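Local coordinates for protein peptidylprolyl isomerase (Naegleria fowleri, PDB 6MKE) that probably catalyses cis-trans isomerisation of peptide bonds preceding proline, as an FKBP-type enzyme, and binds the macrolide FK506 (8-deethyl-8-[but-3-enyl]-ascomycin), at residues V44-T49 and Q64-T69; E74-W79 and L117-E122. All coordinates share one frame; numbering follows the deposited sequence. Where two conformers were deposited one is given.

Interaction 1: V44-T49 and Q64-T69; sequences VHYTGT and QPFVFT. With FK5 (8-deethyl-8-[but-3-enyl]-ascomycin), chain E.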
ATOM      1  N   VAL A  44       0.132   9.873   2.069  1.00 20.57           N
ATOM      2  CA  VAL A  44      -0.984   8.934   2.088  1.00 18.58           C
ATOM      3  C   VAL A  44      -1.564   8.796   3.491  1.00 19.62           C
ATOM      4  O   VAL A  44      -0.932   9.136   4.493  1.00 16.30           O
ATOM      5  CB  VAL A  44      -0.581   7.526   1.579  1.00 18.11           C
ATOM      6  CG1 VAL A  44       0.029   7.592   0.191  1.00 11.88           C
ATOM      7  CG2 VAL A  44       0.375   6.862   2.559  1.00 18.82           C
ATOM      8  N   HIS A  45      -2.796   8.293   3.538  1.00 17.80           N
ATOM      9  CA  HIS A  45      -3.359   7.637   4.709  1.00 20.51           C
ATOM     10  C   HIS A  45      -3.320   6.132   4.480  1.00 21.34           C
ATOM     11  O   HIS A  45      -3.501   5.661   3.355  1.00 20.95           O
ATOM     12  CB  HIS A  45      -4.807   8.067   4.959  1.00 24.29           C
ATOM     13  CG  HIS A  45      -4.956   9.472   5.453  1.00 26.94           C
ATOM     14  ND1 HIS A  45      -4.048  10.066   6.303  1.00 27.46           N
ATOM     15  CD2 HIS A  45      -5.919  10.397   5.224  1.00 28.28           C
ATOM     16  CE1 HIS A  45      -4.443  11.298   6.571  1.00 29.77           C
ATOM     17  NE2 HIS A  45      -5.574  11.524   5.928  1.00 28.70           N
ATOM     18  N   TYR A  46      -3.088   5.370   5.546  1.00 22.71           N
ATOM     19  CA  TYR A  46      -3.102   3.926   5.383  1.00 16.15           C
ATOM     20  C   TYR A  46      -3.563   3.241   6.658  1.00 17.45           C
ATOM     21  O   TYR A  46      -3.501   3.799   7.757  1.00 16.49           O
ATOM     22  CB  TYR A  46      -1.732   3.386   4.938  1.00 14.13           C
ATOM     23  CG  TYR A  46      -0.678   3.278   6.018  1.00 15.46           C
ATOM     24  CD1 TYR A  46      -0.621   2.167   6.858  1.00 12.75           C
ATOM     25  CD2 TYR A  46       0.286   4.267   6.171  1.00 16.21           C
ATOM     26  CE1 TYR A  46       0.347   2.065   7.839  1.00 13.03           C
ATOM     27  CE2 TYR A  46       1.261   4.170   7.142  1.00 16.99           C
ATOM     28  CZ  TYR A  46       1.289   3.068   7.972  1.00 16.20           C
ATOM     29  OH  TYR A  46       2.263   2.973   8.939  1.00 13.78           O
ATOM     30  N   THR A  47      -4.040   2.012   6.479  1.00 17.42           N
ATOM     31  CA  THR A  47      -4.384   1.105   7.563  1.00 14.99           C
ATOM     32  C   THR A  47      -3.984  -0.294   7.130  1.00 13.50           C
ATOM     33  O   THR A  47      -4.386  -0.748   6.057  1.00 11.58           O
ATOM     34  CB  THR A  47      -5.882   1.153   7.893  1.00 16.06           C
ATOM     35  OG1 THR A  47      -6.236   2.467   8.341  1.00 24.19           O
ATOM     36  CG2 THR A  47      -6.222   0.142   8.976  1.00 16.63           C
ATOM     37  N   GLY A  48      -3.193  -0.968   7.952  1.00 13.83           N
ATOM     38  CA  GLY A  48      -2.698  -2.303   7.646  1.00 12.55           C
ATOM     39  C   GLY A  48      -3.378  -3.348   8.514  1.00 14.24           C
ATOM     40  O   GLY A  48      -3.535  -3.154   9.722  1.00 12.30           O
ATOM     41  N   THR A  49      -3.766  -4.459   7.889  1.00 12.48           N
ATOM     42  CA  THR A  49      -4.386  -5.572   8.589  1.00 16.50           C
ATOM     43  C   THR A  49      -3.780  -6.878   8.097  1.00 13.48           C
ATOM     44  O   THR A  49      -3.224  -6.956   6.999  1.00 10.97           O
ATOM     45  CB  THR A  49      -5.910  -5.612   8.382  1.00 19.15           C
ATOM     46  OG1 THR A  49      -6.204  -5.594   6.979  1.00 25.57           O
ATOM     47  CG2 THR A  49      -6.595  -4.427   9.064  1.00 15.36           C
ATOM     48  N   GLN A  64      -1.669  12.118  11.285  1.00 25.75           N
ATOM     49  CA  GLN A  64      -1.144  12.879  10.159  1.00 26.97           C
ATOM     50  C   GLN A  64      -0.807  11.904   9.041  1.00 23.76           C
ATOM     51  O   GLN A  64      -0.639  10.705   9.292  1.00 25.52           O
ATOM     52  CB  GLN A  64       0.091  13.698  10.569  1.00 25.90           C
ATOM     53  CG  GLN A  64       1.321  12.873  10.895  1.00 32.51           C
ATOM     54  CD  GLN A  64       2.524  13.742  11.202  1.00 43.28           C
ATOM     55  OE1 GLN A  64       2.387  14.937  11.465  1.00 42.79           O
ATOM     56  NE2 GLN A  64       3.710  13.148  11.163  1.00 49.24           N
ATOM     57  N   PRO A  65      -0.712  12.379   7.799  1.00 17.83           N
ATOM     58  CA  PRO A  65      -0.428  11.468   6.685  1.00 20.39           C
ATOM     59  C   PRO A  65       0.962  10.858   6.792  1.00 23.75           C
ATOM     60  O   PRO A  65       1.863  11.391   7.442  1.00 27.69           O
ATOM     61  CB  PRO A  65      -0.538  12.367   5.448  1.00 21.52           C
ATOM     62  CG  PRO A  65      -1.315  13.569   5.900  1.00 17.88           C
ATOM     63  CD  PRO A  65      -0.946  13.757   7.331  1.00 18.10           C
ATOM     64  N   PHE A  66       1.120   9.713   6.133  1.00 21.94           N
ATOM     65  CA  PHE A  66       2.416   9.062   6.008  1.00 21.74           C
ATOM     66  C   PHE A  66       3.086   9.510   4.716  1.00 22.41           C
ATOM     67  O   PHE A  66       2.439   9.606   3.670  1.00 22.87           O
ATOM     68  CB  PHE A  66       2.263   7.542   6.026  1.00 19.53           C
ATOM     69  CG  PHE A  66       3.535   6.800   5.732  1.00 17.27           C
ATOM     70  CD1 PHE A  66       4.546   6.729   6.675  1.00 16.84           C
ATOM     71  CD2 PHE A  66       3.716   6.164   4.515  1.00 17.05           C
ATOM     72  CE1 PHE A  66       5.717   6.041   6.406  1.00 16.68           C
ATOM     73  CE2 PHE A  66       4.887   5.479   4.238  1.00 15.45           C
ATOM     74  CZ  PHE A  66       5.887   5.415   5.186  1.00 14.67           C
ATOM     75  N   VAL A  67       4.386   9.792   4.796  1.00 23.89           N
ATOM     76  CA  VAL A  67       5.140  10.363   3.685  1.00 21.63           C
ATOM     77  C   VAL A  67       6.351   9.482   3.407  1.00 23.17           C
ATOM     78  O   VAL A  67       7.103   9.146   4.328  1.00 25.14           O
ATOM     79  CB  VAL A  67       5.577  11.810   3.980  1.00 26.61           C
ATOM     80  CG1 VAL A  67       6.406  12.368   2.831  1.00 28.48           C
ATOM     81  CG2 VAL A  67       4.358  12.688   4.243  1.00 29.08           C
ATOM     82  N   PHE A  68       6.533   9.110   2.141  1.00 21.25           N
ATOM     83  CA  PHE A  68       7.692   8.333   1.719  1.00 21.33           C
ATOM     84  C   PHE A  68       8.019   8.693   0.278  1.00 21.27           C
ATOM     85  O   PHE A  68       7.192   9.257  -0.444  1.00 20.69           O
ATOM     86  CB  PHE A  68       7.454   6.820   1.875  1.00 16.97           C
ATOM     87  CG  PHE A  68       6.605   6.203   0.785  1.00 16.45           C
ATOM     88  CD1 PHE A  68       7.195   5.568  -0.299  1.00 15.51           C
ATOM     89  CD2 PHE A  68       5.222   6.230   0.862  1.00 15.44           C
ATOM     90  CE1 PHE A  68       6.425   4.989  -1.293  1.00 16.06           C
ATOM     91  CE2 PHE A  68       4.444   5.645  -0.125  1.00 18.18           C
ATOM     92  CZ  PHE A  68       5.046   5.031  -1.208  1.00 17.73           C
ATOM     93  N   THR A  69       9.242   8.365  -0.136  1.00 24.47           N
ATOM     94  CA  THR A  69       9.709   8.660  -1.485  1.00 24.13           C
ATOM     95  C   THR A  69       9.475   7.449  -2.382  1.00 23.73           C
ATOM     96  O   THR A  69       9.957   6.349  -2.090  1.00 23.63           O
ATOM     97  CB  THR A  69      11.187   9.047  -1.478  1.00 28.11           C
ATOM     98  OG1 THR A  69      11.382  10.168  -0.609  1.00 30.79           O
ATOM     99  CG2 THR A  69      11.640   9.429  -2.879  1.00 27.95           C
TER
HETATM  100  C1  FK5 E 201       6.934  -0.166   5.091  1.00 13.64           C
HETATM  101  C2  FK5 E 201       5.423  -0.365   5.184  1.00 10.14           C
HETATM  102  C3  FK5 E 201       4.684   0.404   4.089  1.00 10.37           C
HETATM  103  C4  FK5 E 201       4.602   1.890   4.427  1.00 13.96           C
HETATM  104  C5  FK5 E 201       3.975   2.108   5.792  1.00 14.32           C
HETATM  105  C6  FK5 E 201       4.735   1.354   6.861  1.00 13.64           C
HETATM  106  C8  FK5 E 201       4.374  -1.076   7.240  1.00 19.34           C
HETATM  107  C9  FK5 E 201       3.638  -0.777   8.552  1.00 19.92           C
HETATM  108  C10 FK5 E 201       4.417  -0.801   9.883  1.00 25.16           C
HETATM  109  C11 FK5 E 201       5.647  -1.723   9.820  1.00 25.22           C
HETATM  110  C12 FK5 E 201       6.623  -1.383  10.947  1.00 25.88           C
HETATM  111  C13 FK5 E 201       6.950   0.094  10.996  1.00 24.81           C
HETATM  112  C14 FK5 E 201       5.661   0.899  11.080  1.00 28.60           C
HETATM  113  C15 FK5 E 201       5.846   2.407  11.041  1.00 23.58           C
HETATM  114  C16 FK5 E 201       6.782   2.910   9.956  1.00 23.49           C
HETATM  115  C17 FK5 E 201       6.765   4.430   9.736  1.00 25.19           C
HETATM  116  C18 FK5 E 201       7.711   5.149  10.708  1.00 28.86           C
HETATM  117  C19 FK5 E 201       9.182   5.019  10.397  1.00 28.60           C
HETATM  118  C20 FK5 E 201       9.894   3.996  10.855  1.00 28.63           C
HETATM  119  C21 FK5 E 201      11.335   3.671  10.541  1.00 29.10           C
HETATM  120  C22 FK5 E 201      11.329   2.614   9.434  1.00 28.77           C
HETATM  121  C23 FK5 E 201      11.143   3.149   8.030  1.00 24.15           C
HETATM  122  C24 FK5 E 201      10.711   2.116   6.990  1.00 21.74           C
HETATM  123  C25 FK5 E 201       9.218   1.757   7.028  1.00 15.90           C
HETATM  124  C26 FK5 E 201       8.928   0.525   6.149  1.00 17.24           C
HETATM  125  C27 FK5 E 201       9.698  -0.717   6.543  1.00 17.16           C
HETATM  126  C28 FK5 E 201      10.582  -1.252   5.708  1.00 21.48           C
HETATM  127  C29 FK5 E 201      11.499  -2.409   5.951  1.00 23.27           C
HETATM  128  C30 FK5 E 201      11.532  -3.349   4.731  1.00 27.21           C
HETATM  129  C31 FK5 E 201      12.467  -4.527   4.927  1.00 29.42           C
HETATM  130  C32 FK5 E 201      13.874  -4.003   5.178  1.00 29.92           C
HETATM  131  C33 FK5 E 201      13.893  -3.096   6.394  1.00 24.43           C
HETATM  132  C34 FK5 E 201      12.931  -1.922   6.233  1.00 20.99           C
HETATM  133  C35 FK5 E 201       5.264  -3.201   9.870  1.00 26.51           C
HETATM  134  C36 FK5 E 201       5.353   4.990   9.877  1.00 23.14           C
HETATM  135  C37 FK5 E 201       9.744   6.086   9.503  1.00 28.35           C
HETATM  136  C38 FK5 E 201      12.047   3.154  11.806  1.00 31.22           C
HETATM  137  C39 FK5 E 201      13.528   3.054  11.630  1.00 35.58           C
HETATM  138  C40 FK5 E 201      14.358   4.049  11.613  1.00 36.36           C
HETATM  139  C41 FK5 E 201       8.347   2.943   6.621  1.00  9.38           C
HETATM  140  C42 FK5 E 201       9.405  -1.267   7.909  1.00 20.02           C
HETATM  141  C43 FK5 E 201       9.129  -0.011  11.964  1.00 26.35           C
HETATM  142  C44 FK5 E 201       5.313   3.331  13.176  1.00 31.77           C
HETATM  143  C45 FK5 E 201      11.835  -6.566   3.853  1.00 30.81           C
HETATM  144  N7  FK5 E 201       4.848  -0.061   6.499  1.00 15.36           N
HETATM  145  O1  FK5 E 201       7.501   0.293   6.221  1.00 15.96           O
HETATM  146  O2  FK5 E 201       7.557  -0.399   4.095  1.00 21.96           O
HETATM  147  O3  FK5 E 201       4.472  -2.252   6.910  1.00 18.66           O
HETATM  148  O4  FK5 E 201       2.450  -0.518   8.520  1.00 16.83           O
HETATM  149  O5  FK5 E 201       4.819   0.553   9.973  1.00 28.71           O
HETATM  150  O6  FK5 E 201       3.705  -1.075  11.046  1.00 23.87           O
HETATM  151  O7  FK5 E 201       7.772   0.374  12.130  1.00 26.75           O
HETATM  152  O8  FK5 E 201       6.324   2.809  12.325  1.00 27.15           O
HETATM  153  O9  FK5 E 201      11.450   1.428   9.648  1.00 31.67           O
HETATM  154  O10 FK5 E 201      11.026   2.614   5.688  1.00 18.38           O
HETATM  155  O11 FK5 E 201      12.529  -5.331   3.750  1.00 33.81           O
HETATM  156  O12 FK5 E 201      14.790  -5.085   5.352  1.00 34.13           O
HETATM  157  O   HOH W   1      -3.136   9.228   8.380  1.00 31.41           O

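Interaction 2: E74-W79 and L117-E122; sequences EVIRGW and LMFEIE. With FK5 (8-deethyl-8-[but-3-enyl]-ascomycin), chain E.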
ATOM      1  N   GLU A  74      12.604   2.367  -0.093  1.00 26.33           N
ATOM      2  CA  GLU A  74      12.587   2.504   1.356  1.00 27.79           C
ATOM      3  C   GLU A  74      11.345   1.893   1.990  1.00 26.18           C
ATOM      4  O   GLU A  74      11.272   1.812   3.220  1.00 30.08           O
ATOM      5  CB  GLU A  74      12.698   3.982   1.744  1.00 32.76           C
ATOM      6  CG  GLU A  74      11.559   4.854   1.232  1.00 38.48           C
ATOM      7  CD  GLU A  74      11.796   6.335   1.479  1.00 40.41           C
ATOM      8  OE1 GLU A  74      12.972   6.762   1.485  1.00 42.25           O
ATOM      9  OE2 GLU A  74      10.804   7.071   1.674  1.00 37.53           O
ATOM     10  N   VAL A  75      10.371   1.469   1.188  1.00 18.19           N
ATOM     11  CA  VAL A  75       9.198   0.761   1.676  1.00 17.24           C
ATOM     12  C   VAL A  75       9.157  -0.610   1.011  1.00 15.11           C
ATOM     13  O   VAL A  75       9.914  -0.897   0.083  1.00 14.97           O
ATOM     14  CB  VAL A  75       7.888   1.534   1.422  1.00 16.89           C
ATOM     15  CG1 VAL A  75       7.856   2.817   2.235  1.00 13.75           C
ATOM     16  CG2 VAL A  75       7.723   1.830  -0.057  1.00 17.15           C
ATOM     17  N   ILE A  76       8.248  -1.460   1.498  1.00 13.00           N
ATOM     18  CA  ILE A  76       8.147  -2.809   0.962  1.00 15.61           C
ATOM     19  C   ILE A  76       7.760  -2.758  -0.511  1.00 12.92           C
ATOM     20  O   ILE A  76       7.089  -1.827  -0.975  1.00 14.98           O
ATOM     21  CB  ILE A  76       7.149  -3.661   1.766  1.00 12.23           C
ATOM     22  CG1 ILE A  76       5.752  -3.037   1.746  1.00 14.99           C
ATOM     23  CG2 ILE A  76       7.642  -3.845   3.200  1.00 18.09           C
ATOM     24  CD1 ILE A  76       4.728  -3.833   2.532  1.00 11.27           C
ATOM     25  N   ARG A  77       8.204  -3.776  -1.251  1.00 12.40           N
ATOM     26  CA  ARG A  77       8.035  -3.796  -2.701  1.00 15.63           C
ATOM     27  C   ARG A  77       6.578  -3.612  -3.111  1.00 18.68           C
ATOM     28  O   ARG A  77       6.282  -2.908  -4.083  1.00 11.87           O
ATOM     29  CB  ARG A  77       8.589  -5.111  -3.250  1.00 21.84           C
ATOM     30  CG  ARG A  77       8.585  -5.234  -4.758  1.00 27.93           C
ATOM     31  CD  ARG A  77       9.581  -6.296  -5.193  1.00 27.12           C
ATOM     32  NE  ARG A  77       9.234  -7.622  -4.689  1.00 24.59           N
ATOM     33  CZ  ARG A  77       8.771  -8.607  -5.451  1.00 28.45           C
ATOM     34  NH1 ARG A  77       8.605  -8.417  -6.752  1.00 28.18           N
ATOM     35  NH2 ARG A  77       8.481  -9.785  -4.916  1.00 32.82           N
ATOM     36  N   GLY A  78       5.654  -4.235  -2.378  1.00 14.60           N
ATOM     37  CA  GLY A  78       4.244  -4.094  -2.703  1.00 16.06           C
ATOM     38  C   GLY A  78       3.754  -2.661  -2.648  1.00 15.07           C
ATOM     39  O   GLY A  78       2.853  -2.281  -3.401  1.00 15.84           O
ATOM     40  N   TRP A  79       4.335  -1.844  -1.767  1.00 11.41           N
ATOM     41  CA  TRP A  79       3.928  -0.445  -1.670  1.00 15.14           C
ATOM     42  C   TRP A  79       4.462   0.384  -2.832  1.00 17.18           C
ATOM     43  O   TRP A  79       3.730   1.208  -3.393  1.00 21.29           O
ATOM     44  CB  TRP A  79       4.391   0.151  -0.339  1.00 14.49           C
ATOM     45  CG  TRP A  79       3.319   0.193   0.710  1.00 15.37           C
ATOM     46  CD1 TRP A  79       2.661  -0.871   1.257  1.00 15.13           C
ATOM     47  CD2 TRP A  79       2.790   1.363   1.349  1.00 15.79           C
ATOM     48  NE1 TRP A  79       1.753  -0.435   2.193  1.00 16.32           N
ATOM     49  CE2 TRP A  79       1.816   0.932   2.269  1.00 16.21           C
ATOM     50  CE3 TRP A  79       3.051   2.733   1.234  1.00 11.39           C
ATOM     51  CZ2 TRP A  79       1.099   1.821   3.067  1.00 10.88           C
ATOM     52  CZ3 TRP A  79       2.335   3.613   2.023  1.00 11.75           C
ATOM     53  CH2 TRP A  79       1.372   3.154   2.929  1.00 11.48           C
ATOM     54  N   LEU A 117      -0.160  -9.212   3.721  1.00  9.29           N
ATOM     55  CA  LEU A 117      -0.579  -7.961   4.330  1.00  9.73           C
ATOM     56  C   LEU A 117      -1.682  -7.326   3.498  1.00 16.21           C
ATOM     57  O   LEU A 117      -1.606  -7.292   2.265  1.00 14.08           O
ATOM     58  CB  LEU A 117       0.595  -6.990   4.469  1.00  9.94           C
ATOM     59  CG  LEU A 117       1.780  -7.481   5.303  1.00 13.92           C
ATOM     60  CD1 LEU A 117       2.818  -6.374   5.461  1.00 11.19           C
ATOM     61  CD2 LEU A 117       1.314  -7.999   6.659  1.00 11.93           C
ATOM     62  N   MET A 118      -2.713  -6.838   4.180  1.00 13.15           N
ATOM     63  CA  MET A 118      -3.780  -6.072   3.561  1.00 16.49           C
ATOM     64  C   MET A 118      -3.600  -4.612   3.948  1.00 18.76           C
ATOM     65  O   MET A 118      -3.435  -4.298   5.130  1.00 22.84           O
ATOM     66  CB  MET A 118      -5.155  -6.577   4.007  1.00 10.98           C
ATOM     67  CG  MET A 118      -5.321  -8.089   3.956  1.00 12.17           C
ATOM     68  SD  MET A 118      -5.157  -8.800   2.304  1.00 12.42           S
ATOM     69  CE  MET A 118      -6.498  -7.977   1.446  1.00 14.66           C
ATOM     70  N   PHE A 119      -3.610  -3.726   2.953  1.00 17.39           N
ATOM     71  CA  PHE A 119      -3.434  -2.299   3.187  1.00 18.65           C
ATOM     72  C   PHE A 119      -4.538  -1.510   2.503  1.00 19.51           C
ATOM     73  O   PHE A 119      -4.814  -1.712   1.318  1.00 13.01           O
ATOM     74  CB  PHE A 119      -2.079  -1.800   2.670  1.00 11.91           C
ATOM     75  CG  PHE A 119      -0.933  -2.072   3.597  1.00 11.75           C
ATOM     76  CD1 PHE A 119      -0.716  -1.272   4.704  1.00 12.17           C
ATOM     77  CD2 PHE A 119      -0.052  -3.109   3.341  1.00 11.26           C
ATOM     78  CE1 PHE A 119       0.345  -1.514   5.551  1.00 22.68           C
ATOM     79  CE2 PHE A 119       1.018  -3.350   4.181  1.00 11.18           C
ATOM     80  CZ  PHE A 119       1.215  -2.554   5.288  1.00 11.59           C
ATOM     81  N   GLU A 120      -5.154  -0.610   3.256  1.00 18.94           N
ATOM     82  CA  GLU A 120      -6.083   0.377   2.720  0.64 20.85           C
ATOM     83  C   GLU A 120      -5.317   1.691   2.599  1.00 21.91           C
ATOM     84  O   GLU A 120      -4.981   2.311   3.610  1.00 24.42           O
ATOM     85  CB  GLU A 120      -7.301   0.504   3.630  0.64 22.49           C
ATOM     86  CG  GLU A 120      -8.406   1.388   3.108  0.64 26.07           C
ATOM     87  CD  GLU A 120      -9.604   1.390   4.033  0.64 29.10           C
ATOM     88  OE1 GLU A 120     -10.277   0.341   4.139  0.64 29.36           O
ATOM     89  OE2 GLU A 120      -9.854   2.431   4.674  0.64 30.43           O
ATOM     90  N   ILE A 121      -5.021   2.104   1.365  1.00 18.94           N
ATOM     91  CA  ILE A 121      -4.184   3.270   1.099  1.00 18.45           C
ATOM     92  C   ILE A 121      -4.991   4.320   0.348  1.00 15.66           C
ATOM     93  O   ILE A 121      -5.720   3.998  -0.598  1.00 17.93           O
ATOM     94  CB  ILE A 121      -2.926   2.884   0.292  1.00 15.02           C
ATOM     95  CG1 ILE A 121      -2.176   1.736   0.970  1.00 13.23           C
ATOM     96  CG2 ILE A 121      -2.013   4.085   0.107  1.00 15.07           C
ATOM     97  CD1 ILE A 121      -1.043   1.178   0.131  1.00 12.87           C
ATOM     98  N   GLU A 122      -4.852   5.578   0.762  1.00 15.32           N
ATOM     99  CA  GLU A 122      -5.452   6.712   0.066  1.00 15.99           C
ATOM    100  C   GLU A 122      -4.346   7.663  -0.372  1.00 20.13           C
ATOM    101  O   GLU A 122      -3.628   8.213   0.470  1.00 21.61           O
ATOM    102  CB  GLU A 122      -6.466   7.440   0.952  1.00 19.89           C
ATOM    103  CG  GLU A 122      -7.045   8.688   0.297  1.00 20.34           C
ATOM    104  CD  GLU A 122      -8.044   9.410   1.177  1.00 21.91           C
ATOM    105  OE1 GLU A 122      -8.282   8.949   2.312  1.00 25.94           O
ATOM    106  OE2 GLU A 122      -8.593  10.437   0.731  1.00 22.72           O
TER
HETATM  107  C1  FK5 E 201       6.934  -0.166   5.091  1.00 13.64           C
HETATM  108  C2  FK5 E 201       5.423  -0.365   5.184  1.00 10.14           C
HETATM  109  C3  FK5 E 201       4.684   0.404   4.089  1.00 10.37           C
HETATM  110  C4  FK5 E 201       4.602   1.890   4.427  1.00 13.96           C
HETATM  111  C5  FK5 E 201       3.975   2.108   5.792  1.00 14.32           C
HETATM  112  C6  FK5 E 201       4.735   1.354   6.861  1.00 13.64           C
HETATM  113  C8  FK5 E 201       4.374  -1.076   7.240  1.00 19.34           C
HETATM  114  C9  FK5 E 201       3.638  -0.777   8.552  1.00 19.92           C
HETATM  115  C10 FK5 E 201       4.417  -0.801   9.883  1.00 25.16           C
HETATM  116  C11 FK5 E 201       5.647  -1.723   9.820  1.00 25.22           C
HETATM  117  C12 FK5 E 201       6.623  -1.383  10.947  1.00 25.88           C
HETATM  118  C13 FK5 E 201       6.950   0.094  10.996  1.00 24.81           C
HETATM  119  C14 FK5 E 201       5.661   0.899  11.080  1.00 28.60           C
HETATM  120  C15 FK5 E 201       5.846   2.407  11.041  1.00 23.58           C
HETATM  121  C16 FK5 E 201       6.782   2.910   9.956  1.00 23.49           C
HETATM  122  C17 FK5 E 201       6.765   4.430   9.736  1.00 25.19           C
HETATM  123  C18 FK5 E 201       7.711   5.149  10.708  1.00 28.86           C
HETATM  124  C19 FK5 E 201       9.182   5.019  10.397  1.00 28.60           C
HETATM  125  C20 FK5 E 201       9.894   3.996  10.855  1.00 28.63           C
HETATM  126  C21 FK5 E 201      11.335   3.671  10.541  1.00 29.10           C
HETATM  127  C22 FK5 E 201      11.329   2.614   9.434  1.00 28.77           C
HETATM  128  C23 FK5 E 201      11.143   3.149   8.030  1.00 24.15           C
HETATM  129  C24 FK5 E 201      10.711   2.116   6.990  1.00 21.74           C
HETATM  130  C25 FK5 E 201       9.218   1.757   7.028  1.00 15.90           C
HETATM  131  C26 FK5 E 201       8.928   0.525   6.149  1.00 17.24           C
HETATM  132  C27 FK5 E 201       9.698  -0.717   6.543  1.00 17.16           C
HETATM  133  C28 FK5 E 201      10.582  -1.252   5.708  1.00 21.48           C
HETATM  134  C29 FK5 E 201      11.499  -2.409   5.951  1.00 23.27           C
HETATM  135  C30 FK5 E 201      11.532  -3.349   4.731  1.00 27.21           C
HETATM  136  C31 FK5 E 201      12.467  -4.527   4.927  1.00 29.42           C
HETATM  137  C32 FK5 E 201      13.874  -4.003   5.178  1.00 29.92           C
HETATM  138  C33 FK5 E 201      13.893  -3.096   6.394  1.00 24.43           C
HETATM  139  C34 FK5 E 201      12.931  -1.922   6.233  1.00 20.99           C
HETATM  140  C35 FK5 E 201       5.264  -3.201   9.870  1.00 26.51           C
HETATM  141  C36 FK5 E 201       5.353   4.990   9.877  1.00 23.14           C
HETATM  142  C37 FK5 E 201       9.744   6.086   9.503  1.00 28.35           C
HETATM  143  C38 FK5 E 201      12.047   3.154  11.806  1.00 31.22           C
HETATM  144  C39 FK5 E 201      13.528   3.054  11.630  1.00 35.58           C
HETATM  145  C40 FK5 E 201      14.358   4.049  11.613  1.00 36.36           C
HETATM  146  C41 FK5 E 201       8.347   2.943   6.621  1.00  9.38           C
HETATM  147  C42 FK5 E 201       9.405  -1.267   7.909  1.00 20.02           C
HETATM  148  C43 FK5 E 201       9.129  -0.011  11.964  1.00 26.35           C
HETATM  149  C44 FK5 E 201       5.313   3.331  13.176  1.00 31.77           C
HETATM  150  C45 FK5 E 201      11.835  -6.566   3.853  1.00 30.81           C
HETATM  151  N7  FK5 E 201       4.848  -0.061   6.499  1.00 15.36           N
HETATM  152  O1  FK5 E 201       7.501   0.293   6.221  1.00 15.96           O
HETATM  153  O2  FK5 E 201       7.557  -0.399   4.095  1.00 21.96           O
HETATM  154  O3  FK5 E 201       4.472  -2.252   6.910  1.00 18.66           O
HETATM  155  O4  FK5 E 201       2.450  -0.518   8.520  1.00 16.83           O
HETATM  156  O5  FK5 E 201       4.819   0.553   9.973  1.00 28.71           O
HETATM  157  O6  FK5 E 201       3.705  -1.075  11.046  1.00 23.87           O
HETATM  158  O7  FK5 E 201       7.772   0.374  12.130  1.00 26.75           O
HETATM  159  O8  FK5 E 201       6.324   2.809  12.325  1.00 27.15           O
HETATM  160  O9  FK5 E 201      11.450   1.428   9.648  1.00 31.67           O
HETATM  161  O10 FK5 E 201      11.026   2.614   5.688  1.00 18.38           O
HETATM  162  O11 FK5 E 201      12.529  -5.331   3.750  1.00 33.81           O
HETATM  163  O12 FK5 E 201      14.790  -5.085   5.352  1.00 34.13           O

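Interaction 1: V44-T49 and Q64-T69
V44 and F66 form an antiparallel hydrogen-bonded pair. V44 N gives its hydrogen to F66 O at 2.8 Å, and F66 N returns one to V44 O at 2.7 Å. Their side chains leave the sheet on the same face, side by side, so that V44 CG2 reaches the edge of the F66 ring, 3.9 Å from CD2. H45 starts out away from segment 64-69, yet its imidazole swings back beside P65, CE1 lying 3.9 Å from P65 CG. At Y46, CG sits between the backbone N and the carbonyl carbon (chi1 78°), which places the phenol alongside F66 with its ring edge on F66 CB, 3.7 Å from Y46 CE2. The two rings make an offset edge-to-face pair: the Y46 edge is turned to the F66 face, with centroids 5.5 Å apart and planes at 85°. The Y46 hydroxyl is hydrogen-bonded to D57. Both rings also present a face to FK5 C5, and F66 CE2 lies 3.6 Å from FK5 C4. Two aromatic rings set nearly square to each other around the pipecolinyl ring of the macrolide are characteristic of the FKBP active-site pocket.

Interaction 2: E74-W79 and L117-E122
With chi1 at -99°, away from the usual staggered values, W79 lays its indole across strand 117-122, while F119 CG, anti to its carbonyl carbon, raises the phenyl to meet it. The two side chains cross at about a right angle in an edge-to-face pair, the W79 five-membered ring and the F119 ring having centroids 4.5 Å apart and planes at 88°. The indole N-H edge leads: W79 NE1 stands over the centre of the F119 face, 3.4 Å from F119 CG. From the same strand I121 sends CD1 against one face of the indole as a CH-pi contact, 3.9 Å from the centroid of the six-membered ring and 24° off its normal. The opposite face carries the ligand, FK5 C3 lying 3.4 Å from W79 CE2. This is the FKBP pocket, in which the tryptophan at the start of the short helix forms the floor beneath the pipecolinyl ring, the indole itself being sandwiched between ligand and I121. F119 also belongs to the wall, its ring edge facing the dicarbonyl oxygens O3 and O4 of FK5. I76, the N-cap residue of helix 77-84, extends CD1 to F119 CE2 at 4.1 Å and to L117 CD1 at 4.3 Å. Its backbone N donates to the FK5 ester carbonyl O2 at 2.9 Å, while its O accepts from W79 N in the first turn. Further out, the FK5 hydroxyl O10 gives its hydrogen to E74 O at 2.6 Å.

How the interactions relate
Interaction 1 is partly buried, whereas all five touching residues of interaction 2 are buried, its centre about 2 Å from that of the chain. Main-chain hydrogen bonds join two strands in the first; none crosses the second, where side chains pack a helix start onto a strand. Strands 41-50 and 117-126 are antiparallel neighbours in one sheet, and backbone bonds T49-M118, T47-E120 and H45-E122 run between them. T69 N is also hydrogen-bonded to E74 OE2 (2.7 Å), tying strand 66-69 to the loop before helix 77-84. W79 meets Y46 edge-to-face and also contacts F68, so aromatic packing continues from one contact into the other around the shared FK5.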